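Local coordinates for nidogen (Mus musculus, PDB 1NPE), which is a basement-membrane glycoprotein whose six-bladed YWTD beta-propeller domain probably binds laminin and so links networks of the extracellular matrix, at residues V46-Y51 and S64-E69; T139-D144 and L166-G171; Y217-Y222 and A233-I238; A85-G90 and T129-G134. All coordinates share one frame; numbering follows the deposited sequence.

Overall arrangement
Six four-stranded antiparallel sheets form the blades of a beta-propeller without helices, and the contacts follow its circle in the chain order 1, 4, 2, 3. Contacts 1 and 3 lie within single blades, at strands 49-54 and 59-64 and at strands 220-225 and 230-235. Contacts 4 and 2 each join successive blades and share the sheet in which strands 124-130 and 135-140 are neighbours. Contacts 1 and 4 touch, Tyr51 CG lying 3.7 Å from Leu86 CD2. Contacts 1 and 2, on opposite sides of the chain's centre, have centres about 31 Å apart; contact 2 also meets another protein chain, so blade packing and partner binding coincide there.

Contact 1 (V46-Y51 and S64-E69); sequences VDKVVY and SLHGGE
Leu65 lies against Lys48 and Val50 where the chain leaves strand 59-64, and its side chain can be followed atom by atom. CB sits 3.5 Å from Lys48 O, beside the same carbonyl that receives the backbone bond from Leu65 N (2.9 Å to Lys48 O, N-H...O 165°). CG then stands opposite the backbone N (chi1 -174°), which puts CD1 beside Val50. At the tip, CD1 meets Val50 CG2 at 4.0 Å, methyl against methyl on skewed side chains. Phe43 and Phe30 pack on both Leu65 and Val50, extending this apolar patch to strands 36-44 and 28-33. The strands of the propeller blade are still paired here: Val49 and Ser64 form an antiparallel non-hydrogen-bonded pair with CA atoms 4.3 Å apart, and Lys48 and Val49, both facing Asp44, make a G1 beta bulge at the turn from strand 36-44 into strand 49-54. Lys48 has a positive phi in that bulge. Lys48 CB also approaches His66 CD2 obliquely at 4.4 Å. The rest of the lysine chain leads away from the 64-69 loop, and NZ hydrogen-bonds to Cys45 O and Ser261 O.

Contact 2 (T139-D144 and L166-G171); sequences TDWNRD and LGLPNG
Trp141 and Leu168 bring the two backbones to within 4.8 Å, CA to CA, as segments 139-144 and 166-171 pass in roughly opposite senses, 149° apart. The one direct hydrogen bond between them comes from Thr139 OG1, which donates to Pro169 O at 2.9 Å from above the carbonyl plane, 40° out of it; Gly126 N also bonds to this hydroxyl. A water spans the far end, donating to Arg143 O and to Gly167 O. Thr139 and Asp140 close a Tyr-Trp-Thr-Asp sequence, the signature of this propeller family, and the contact joins the second strand of one blade to the first strand of the next. Asp140 forms an Asx turn with Asn142 N, while Asn123 N and Val122 N also bond to its carboxylate. Trp141 CG lies between the backbone N and the carbonyl carbon (chi1 59°), which turns the indole so that Leu168 and Asn170 approach it from the same side. Leu168 CD2 reaches CE3 of the indole at 3.9 Å. Asn170 OD1 lies over the five-membered ring, 3.8 Å from Trp141 CD1, with the amide steeply turned; that oxygen accepts from Arg125 NH1 and also bonds to a polar side chain of another protein chain. The bent Arg143 chain lays one guanidinium face on Leu168 CD2, 3.6 Å from NH1; outside the two segments, NH2 pairs with an acidic side chain of that other chain.

Contact 3 (Y217-Y222 and A233-I238); sequences YGKNLY and AMDLAI
A beta hairpin of one propeller blade, strands 220-225 and 230-235, holds this contact, its strand axes 4.4 Å apart and 153° from parallel. Leu221 and Met234 form the hydrogen-bonded pair: Leu221 N donates to Met234 O at 2.6 Å and Met234 N returns a bond to Leu221 O. Leu236 N extends the ladder to Lys219 O at 3.0 Å, almost straight at 176°, even though Lys219 lies in the type II' turn from Tyr217 to Asn220. Non-hydrogen-bonded pairs lie to either side, Asn220 with Asp235 and Tyr222 with Ala233. On their face Ala233 CB touches Tyr222 CE2 obliquely at 3.5 Å, and Asn220 OD1 lies 3.8 Å from Asp235 CB, amide and carboxylate planes being steeply inclined. With CG opposite its backbone N (chi1 -172°), Asp235 reaches toward the turn, where OD2 is 5.0 Å from Lys219 NZ, near but not in contact. Placing an alanine at Asp235 would probably leave Lys219 without its nearby opposite charge and open a gap beside the Asn220 amide. Across the sheet, Leu221 CD1 meets Leu236 CD2 at 3.6 Å, the two side chains crossing at about a right angle. Strand 211-217 flanks the hairpin on one side, pairing Thr215 with Tyr222, and strand 240-245 on the other, where Asp243 pairs with Ala233 and Met242 packs on Asn220 and Asp235. Tyr222 also reaches Ile256 and Ile258 of strand 256-259, in the adjoining sheet.

Contact 4 (A85-G90 and T129-G134); sequences ALDHLG and TDPVRG
Asp87 OD1, 3.7 Å from Pro131 CB, also gathers the turn that follows its own strand: Gly90 N donates to it at 2.9 Å (N-H...O 172°) and Leu89 N adds a weak bond. The Gly90 bond arrives from well above the carboxylate plane, 61° out of it, and makes this an Asx motif. A leucine in place of Asp87 would probably leave Gly90 N without its mate and let the 88-90 turn move away from Pro131. The proline is held on several sides. His88 CG lies between its backbone N and carbonyl carbon (chi1 62°), which swings the imidazole across the pyrrolidine at about a right angle, CD2 reaching Pro131 CG at 3.5 Å and NE2 reaching Pro131 CB at 3.6 Å. Leu89 CD1 comes to 4.2 Å from Pro131 CB, and Leu86 O adjoins the ring from the strand. Deeper in, Ala85 CB meets Thr129 CG2 at 3.9 Å. Thr129 OG1 is modelled as donating to Leu86 O, but the separation is too short to be trusted in detail. Strands 81-87 and 124-130 are the first strands of successive propeller blades, and the touching parts of the two segments run in nearly the same direction. Beyond them His88 packs on Cys45 and Cys263, a disulfide pair, and Arg133 NH1 makes a salt bridge to Asp130 OD1 at 2.8 Å. At this point the blades meet largely by van der Waals packing around Pro131, while the carboxylates of Asp87 and Asp130 each bond within their own segment, which probably steadies the turns that meet.

Contact 1 (V46-Y51 and S64-E69)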
# COMPACT_ATOMS: atom_id res chain seq x y z
N VAL A 46 -1.14 -19.45 -16.63
CA VAL A 46 -1.04 -20.00 -17.98
C VAL A 46 0.33 -19.80 -18.63
O VAL A 46 0.85 -20.73 -19.24
CB VAL A 46 -2.17 -19.49 -18.93
CG1 VAL A 46 -3.50 -19.39 -18.19
CG2 VAL A 46 -1.79 -18.18 -19.57
N ASP A 47 0.92 -18.62 -18.48
CA ASP A 47 2.23 -18.34 -19.06
C ASP A 47 3.36 -18.38 -18.04
O ASP A 47 4.53 -18.24 -18.40
CB ASP A 47 2.23 -16.98 -19.78
CG ASP A 47 1.48 -17.01 -21.11
OD1 ASP A 47 1.38 -18.10 -21.73
OD2 ASP A 47 1.00 -15.94 -21.55
N LYS A 48 3.02 -18.61 -16.77
CA LYS A 48 3.98 -18.67 -15.68
C LYS A 48 4.72 -17.33 -15.58
O LYS A 48 5.95 -17.28 -15.65
CB LYS A 48 5.00 -19.81 -15.88
CG LYS A 48 4.44 -21.07 -16.54
CD LYS A 48 3.30 -21.70 -15.77
CE LYS A 48 2.70 -22.86 -16.55
NZ LYS A 48 1.53 -23.48 -15.85
N VAL A 49 3.96 -16.25 -15.43
CA VAL A 49 4.54 -14.92 -15.35
C VAL A 49 4.19 -14.22 -14.04
O VAL A 49 3.04 -14.23 -13.59
CB VAL A 49 4.09 -14.03 -16.55
CG1 VAL A 49 4.71 -12.64 -16.47
CG2 VAL A 49 4.48 -14.69 -17.86
N VAL A 50 5.21 -13.62 -13.43
CA VAL A 50 5.07 -12.88 -12.18
C VAL A 50 4.81 -11.40 -12.47
O VAL A 50 5.52 -10.78 -13.26
CB VAL A 50 6.36 -13.02 -11.32
CG1 VAL A 50 6.22 -12.24 -10.01
CG2 VAL A 50 6.65 -14.48 -11.02
N TYR A 51 3.76 -10.85 -11.86
CA TYR A 51 3.42 -9.43 -12.01
C TYR A 51 3.66 -8.71 -10.68
O TYR A 51 3.51 -9.31 -9.60
CB TYR A 51 1.96 -9.26 -12.44
CG TYR A 51 1.68 -9.62 -13.88
CD1 TYR A 51 1.67 -10.95 -14.29
CD2 TYR A 51 1.42 -8.64 -14.83
CE1 TYR A 51 1.42 -11.29 -15.61
CE2 TYR A 51 1.16 -8.97 -16.16
CZ TYR A 51 1.16 -10.30 -16.54
OH TYR A 51 0.93 -10.64 -17.85
N SER A 64 8.94 -13.46 -16.69
CA SER A 64 8.66 -14.90 -16.69
C SER A 64 9.33 -15.52 -15.47
O SER A 64 10.38 -15.06 -15.02
CB SER A 64 9.22 -15.56 -17.95
OG SER A 64 8.56 -15.11 -19.12
N LEU A 65 8.70 -16.55 -14.91
CA LEU A 65 9.25 -17.24 -13.75
C LEU A 65 10.54 -17.95 -14.12
O LEU A 65 11.49 -17.98 -13.34
CB LEU A 65 8.24 -18.25 -13.19
CG LEU A 65 8.64 -18.95 -11.88
CD1 LEU A 65 8.67 -17.93 -10.75
CD2 LEU A 65 7.67 -20.08 -11.56
N HIS A 66 10.57 -18.49 -15.34
CA HIS A 66 11.73 -19.21 -15.84
C HIS A 66 12.70 -18.30 -16.59
O HIS A 66 12.54 -18.06 -17.80
CB HIS A 66 11.27 -20.36 -16.75
CG HIS A 66 10.26 -21.27 -16.11
ND1 HIS A 66 10.53 -21.99 -14.96
CD2 HIS A 66 8.99 -21.58 -16.46
CE1 HIS A 66 9.46 -22.70 -14.63
NE2 HIS A 66 8.51 -22.47 -15.52
N GLY A 67 13.70 -17.80 -15.88
CA GLY A 67 14.69 -16.91 -16.47
C GLY A 67 14.22 -15.48 -16.55
O GLY A 67 14.56 -14.66 -15.69
N GLY A 68 13.48 -15.17 -17.61
CA GLY A 68 12.92 -13.85 -17.84
C GLY A 68 13.53 -12.56 -17.31
O GLY A 68 13.75 -12.38 -16.11
N GLU A 69 13.74 -11.62 -18.23
CA GLU A 69 14.27 -10.30 -17.91
C GLU A 69 13.06 -9.45 -17.49
O GLU A 69 12.00 -9.54 -18.09
CB GLU A 69 14.94 -9.71 -19.16
CG GLU A 69 15.66 -8.38 -18.94
CD GLU A 69 16.86 -8.49 -18.01
OE1 GLU A 69 17.47 -9.58 -17.92
OE2 GLU A 69 17.19 -7.47 -17.36

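Contact 2 (T139-D144 and L166-G171)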
# COMPACT_ATOMS: atom_id res chain seq x y z
N THR A 139 -9.60 -4.74 -0.49
CA THR A 139 -9.66 -4.14 0.84
C THR A 139 -9.36 -2.66 0.70
O THR A 139 -8.71 -2.22 -0.25
CB THR A 139 -8.61 -4.73 1.82
OG1 THR A 139 -7.30 -4.27 1.46
CG2 THR A 139 -8.63 -6.24 1.80
N ASP A 140 -9.88 -1.88 1.65
CA ASP A 140 -9.63 -0.44 1.69
C ASP A 140 -9.42 -0.20 3.17
O ASP A 140 -10.36 -0.26 3.96
CB ASP A 140 -10.85 0.35 1.18
CG ASP A 140 -10.59 1.86 1.10
OD1 ASP A 140 -9.76 2.39 1.87
OD2 ASP A 140 -11.23 2.54 0.28
N TRP A 141 -8.17 0.05 3.56
CA TRP A 141 -7.88 0.26 4.97
C TRP A 141 -8.20 1.64 5.54
O TRP A 141 -7.70 2.00 6.60
CB TRP A 141 -6.45 -0.19 5.32
CG TRP A 141 -5.37 0.49 4.57
CD1 TRP A 141 -4.83 0.10 3.39
CD2 TRP A 141 -4.65 1.65 4.99
NE1 TRP A 141 -3.79 0.94 3.04
CE2 TRP A 141 -3.66 1.90 4.01
CE3 TRP A 141 -4.74 2.51 6.10
CZ2 TRP A 141 -2.76 2.97 4.10
CZ3 TRP A 141 -3.84 3.58 6.19
CH2 TRP A 141 -2.86 3.79 5.20
N ASN A 142 -9.07 2.37 4.83
CA ASN A 142 -9.59 3.70 5.23
C ASN A 142 -9.71 3.73 6.75
O ASN A 142 -10.57 3.06 7.32
CB ASN A 142 -10.98 3.87 4.60
CG ASN A 142 -11.62 5.24 4.85
OD1 ASN A 142 -12.49 5.66 4.09
ND2 ASN A 142 -11.22 5.92 5.92
N ARG A 143 -8.83 4.48 7.41
CA ARG A 143 -8.83 4.56 8.87
C ARG A 143 -10.21 4.73 9.50
O ARG A 143 -10.53 4.06 10.49
CB ARG A 143 -7.92 5.70 9.34
CG ARG A 143 -6.44 5.40 9.30
CD ARG A 143 -6.00 4.56 10.49
NE ARG A 143 -4.55 4.40 10.50
CZ ARG A 143 -3.88 3.61 11.33
NH1 ARG A 143 -4.50 2.89 12.25
NH2 ARG A 143 -2.56 3.51 11.20
N ASP A 144 -11.02 5.60 8.92
CA ASP A 144 -12.36 5.87 9.44
C ASP A 144 -13.43 4.85 9.05
O ASP A 144 -14.30 4.53 9.85
CB ASP A 144 -12.81 7.29 9.07
CG ASP A 144 -11.94 8.35 9.73
OD1 ASP A 144 -11.86 8.37 10.98
OD2 ASP A 144 -11.33 9.16 8.99
N LEU A 166 -13.48 -4.12 11.60
CA LEU A 166 -12.33 -4.11 10.70
C LEU A 166 -11.47 -2.94 11.15
O LEU A 166 -12.00 -1.91 11.57
CB LEU A 166 -12.76 -3.88 9.24
CG LEU A 166 -13.46 -4.99 8.44
CD1 LEU A 166 -13.78 -4.48 7.03
CD2 LEU A 166 -12.56 -6.21 8.36
N GLY A 167 -10.15 -3.11 11.10
CA GLY A 167 -9.25 -2.04 11.49
C GLY A 167 -8.39 -1.62 10.32
O GLY A 167 -8.59 -0.56 9.73
N LEU A 168 -7.41 -2.46 9.99
CA LEU A 168 -6.52 -2.20 8.87
C LEU A 168 -6.43 -3.44 7.99
O LEU A 168 -5.47 -4.23 8.09
CB LEU A 168 -5.13 -1.80 9.39
CG LEU A 168 -5.03 -0.55 10.29
CD1 LEU A 168 -3.60 -0.40 10.84
CD2 LEU A 168 -5.44 0.70 9.52
N PRO A 169 -7.48 -3.71 7.18
CA PRO A 169 -7.44 -4.89 6.31
C PRO A 169 -6.44 -4.62 5.19
O PRO A 169 -6.74 -3.91 4.24
CB PRO A 169 -8.88 -5.00 5.80
CG PRO A 169 -9.37 -3.58 5.82
CD PRO A 169 -8.80 -3.05 7.12
N ASN A 170 -5.23 -5.15 5.35
CA ASN A 170 -4.17 -4.92 4.38
C ASN A 170 -4.13 -5.83 3.15
O ASN A 170 -3.74 -5.40 2.08
CB ASN A 170 -2.81 -4.91 5.08
CG ASN A 170 -2.59 -3.65 5.90
OD1 ASN A 170 -3.05 -2.56 5.52
ND2 ASN A 170 -1.88 -3.78 7.01
N GLY A 171 -4.50 -7.08 3.33
CA GLY A 171 -4.49 -7.99 2.21
C GLY A 171 -5.59 -9.03 2.32
O GLY A 171 -6.14 -9.26 3.40
O HOH W 1 -9.30 1.69 10.98

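Contact 3 (Y217-Y222 and A233-I238)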
# COMPACT_ATOMS: atom_id res chain seq x y z
N TYR A 217 -2.99 -21.40 -0.15
CA TYR A 217 -2.69 -22.64 -0.83
C TYR A 217 -3.44 -23.73 -0.07
O TYR A 217 -2.92 -24.29 0.91
CB TYR A 217 -1.18 -22.94 -0.84
CG TYR A 217 -0.81 -24.07 -1.78
CD1 TYR A 217 -1.24 -24.05 -3.11
CD2 TYR A 217 -0.10 -25.18 -1.33
CE1 TYR A 217 -0.98 -25.12 -3.96
CE2 TYR A 217 0.17 -26.26 -2.18
CZ TYR A 217 -0.28 -26.21 -3.50
OH TYR A 217 -0.07 -27.28 -4.35
N GLY A 218 -4.68 -23.96 -0.48
CA GLY A 218 -5.53 -24.96 0.16
C GLY A 218 -6.05 -24.52 1.52
O GLY A 218 -6.76 -23.52 1.64
N LYS A 219 -5.68 -25.29 2.54
CA LYS A 219 -6.09 -25.02 3.92
C LYS A 219 -5.13 -24.05 4.64
O LYS A 219 -5.46 -23.53 5.71
CB LYS A 219 -6.17 -26.34 4.70
CG LYS A 219 -4.96 -27.26 4.48
CD LYS A 219 -4.95 -28.45 5.44
CE LYS A 219 -6.18 -29.34 5.29
NZ LYS A 219 -6.21 -30.42 6.33
N ASN A 220 -3.96 -23.82 4.04
CA ASN A 220 -2.95 -22.94 4.62
C ASN A 220 -2.94 -21.49 4.12
O ASN A 220 -3.15 -21.22 2.94
CB ASN A 220 -1.55 -23.53 4.41
CG ASN A 220 -1.15 -24.50 5.51
OD1 ASN A 220 -1.97 -24.95 6.30
ND2 ASN A 220 0.14 -24.83 5.56
N LEU A 221 -2.67 -20.57 5.04
CA LEU A 221 -2.57 -19.15 4.71
C LEU A 221 -1.11 -18.75 4.90
O LEU A 221 -0.46 -19.21 5.83
CB LEU A 221 -3.43 -18.28 5.63
CG LEU A 221 -4.95 -18.31 5.49
CD1 LEU A 221 -5.54 -17.27 6.43
CD2 LEU A 221 -5.36 -18.02 4.05
N TYR A 222 -0.61 -17.92 4.00
CA TYR A 222 0.76 -17.44 4.11
C TYR A 222 0.71 -15.93 4.09
O TYR A 222 0.25 -15.33 3.11
CB TYR A 222 1.62 -17.95 2.95
CG TYR A 222 1.74 -19.45 2.89
CD1 TYR A 222 0.82 -20.21 2.17
CD2 TYR A 222 2.77 -20.12 3.56
CE1 TYR A 222 0.92 -21.60 2.12
CE2 TYR A 222 2.87 -21.51 3.52
CZ TYR A 222 1.94 -22.24 2.80
OH TYR A 222 2.03 -23.61 2.76
N ALA A 233 3.05 -19.08 8.04
CA ALA A 233 2.09 -20.04 7.50
C ALA A 233 1.09 -20.43 8.60
O ALA A 233 1.49 -20.87 9.68
CB ALA A 233 2.82 -21.28 6.99
N MET A 234 -0.19 -20.25 8.32
CA MET A 234 -1.24 -20.56 9.29
C MET A 234 -2.28 -21.50 8.70
O MET A 234 -2.62 -21.39 7.52
CB MET A 234 -1.92 -19.28 9.78
CG MET A 234 -1.03 -18.31 10.55
SD MET A 234 -0.68 -18.80 12.27
CE MET A 234 -0.39 -17.17 13.06
N ASP A 235 -2.76 -22.44 9.51
CA ASP A 235 -3.79 -23.39 9.08
C ASP A 235 -5.15 -22.85 9.53
O ASP A 235 -5.35 -22.54 10.70
CB ASP A 235 -3.53 -24.77 9.71
CG ASP A 235 -4.44 -25.86 9.15
OD1 ASP A 235 -5.56 -25.58 8.67
OD2 ASP A 235 -4.01 -27.04 9.21
N LEU A 236 -6.07 -22.74 8.58
CA LEU A 236 -7.42 -22.22 8.83
C LEU A 236 -8.18 -22.91 9.96
O LEU A 236 -8.40 -22.31 11.02
CB LEU A 236 -8.26 -22.29 7.55
CG LEU A 236 -7.95 -21.42 6.33
CD1 LEU A 236 -9.07 -21.61 5.32
CD2 LEU A 236 -7.87 -19.97 6.72
N ALA A 237 -8.55 -24.16 9.73
CA ALA A 237 -9.32 -24.97 10.68
C ALA A 237 -8.74 -25.06 12.09
O ALA A 237 -9.32 -24.50 13.03
CB ALA A 237 -9.54 -26.35 10.11
N ILE A 238 -7.62 -25.74 12.25
CA ILE A 238 -7.02 -25.89 13.57
C ILE A 238 -6.52 -24.58 14.19
O ILE A 238 -6.17 -24.56 15.38
CB ILE A 238 -5.87 -26.93 13.55
CG1 ILE A 238 -4.72 -26.43 12.67
CG2 ILE A 238 -6.39 -28.28 13.07
CD1 ILE A 238 -3.53 -27.35 12.65

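Contact 4 (A85-G90 and T129-G134)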
# COMPACT_ATOMS: atom_id res chain seq x y z
N ALA A 85 -4.01 -7.99 -9.27
CA ALA A 85 -4.66 -9.29 -9.47
C ALA A 85 -4.83 -9.54 -10.97
O ALA A 85 -4.88 -8.60 -11.76
CB ALA A 85 -6.00 -9.32 -8.78
N LEU A 86 -4.97 -10.81 -11.35
CA LEU A 86 -5.09 -11.14 -12.76
C LEU A 86 -6.32 -11.93 -13.15
O LEU A 86 -6.98 -12.54 -12.32
CB LEU A 86 -3.86 -11.94 -13.20
CG LEU A 86 -2.48 -11.48 -12.75
CD1 LEU A 86 -1.53 -12.64 -12.87
CD2 LEU A 86 -2.00 -10.29 -13.56
N ASP A 87 -6.64 -11.87 -14.44
CA ASP A 87 -7.73 -12.63 -15.04
C ASP A 87 -6.94 -13.45 -16.05
O ASP A 87 -6.63 -12.96 -17.14
CB ASP A 87 -8.72 -11.71 -15.76
CG ASP A 87 -9.80 -12.49 -16.54
OD1 ASP A 87 -9.85 -13.74 -16.47
OD2 ASP A 87 -10.61 -11.84 -17.22
N HIS A 88 -6.55 -14.65 -15.66
CA HIS A 88 -5.77 -15.52 -16.53
C HIS A 88 -6.55 -16.03 -17.75
O HIS A 88 -5.96 -16.48 -18.73
CB HIS A 88 -5.17 -16.68 -15.73
CG HIS A 88 -6.19 -17.57 -15.10
ND1 HIS A 88 -6.50 -18.82 -15.60
CD2 HIS A 88 -6.97 -17.39 -14.01
CE1 HIS A 88 -7.43 -19.37 -14.84
NE2 HIS A 88 -7.73 -18.53 -13.87
N LEU A 89 -7.88 -15.94 -17.68
CA LEU A 89 -8.74 -16.37 -18.79
C LEU A 89 -8.91 -15.25 -19.80
O LEU A 89 -8.59 -15.42 -20.98
CB LEU A 89 -10.10 -16.82 -18.26
CG LEU A 89 -10.04 -18.06 -17.37
CD1 LEU A 89 -11.41 -18.34 -16.78
CD2 LEU A 89 -9.51 -19.27 -18.16
N GLY A 90 -9.40 -14.11 -19.33
CA GLY A 90 -9.61 -12.95 -20.18
C GLY A 90 -8.33 -12.22 -20.55
O GLY A 90 -8.35 -11.34 -21.42
N THR A 129 -8.74 -11.86 -7.62
CA THR A 129 -9.76 -12.27 -8.57
C THR A 129 -10.11 -13.73 -8.38
O THR A 129 -9.39 -14.49 -7.73
CB THR A 129 -9.27 -12.17 -10.03
OG1 THR A 129 -8.01 -12.84 -10.15
CG2 THR A 129 -9.16 -10.73 -10.49
N ASP A 130 -11.23 -14.11 -8.98
CA ASP A 130 -11.74 -15.49 -9.02
C ASP A 130 -12.25 -15.54 -10.46
O ASP A 130 -13.45 -15.47 -10.71
CB ASP A 130 -12.89 -15.69 -8.02
CG ASP A 130 -13.42 -17.12 -8.03
OD1 ASP A 130 -12.75 -18.03 -8.56
OD2 ASP A 130 -14.53 -17.34 -7.49
N PRO A 131 -11.33 -15.59 -11.43
CA PRO A 131 -11.63 -15.63 -12.86
C PRO A 131 -12.72 -16.58 -13.31
O PRO A 131 -13.52 -16.23 -14.18
CB PRO A 131 -10.28 -15.95 -13.49
CG PRO A 131 -9.32 -15.27 -12.54
CD PRO A 131 -9.87 -15.71 -11.21
N VAL A 132 -12.77 -17.77 -12.73
CA VAL A 132 -13.77 -18.75 -13.13
C VAL A 132 -15.21 -18.30 -12.83
O VAL A 132 -16.10 -18.49 -13.66
CB VAL A 132 -13.48 -20.16 -12.53
CG1 VAL A 132 -14.43 -21.19 -13.12
CG2 VAL A 132 -12.03 -20.57 -12.83
N ARG A 133 -15.43 -17.66 -11.67
CA ARG A 133 -16.77 -17.19 -11.31
C ARG A 133 -17.01 -15.71 -11.63
O ARG A 133 -18.12 -15.18 -11.40
CB ARG A 133 -17.08 -17.45 -9.83
CG ARG A 133 -17.33 -18.93 -9.47
CD ARG A 133 -16.11 -19.56 -8.80
NE ARG A 133 -15.80 -20.88 -9.35
CZ ARG A 133 -14.57 -21.36 -9.50
NH1 ARG A 133 -13.51 -20.65 -9.13
NH2 ARG A 133 -14.39 -22.57 -10.02
N GLY A 134 -15.98 -15.04 -12.15
CA GLY A 134 -16.09 -13.63 -12.53
C GLY A 134 -16.20 -12.61 -11.41
O GLY A 134 -16.84 -11.57 -11.58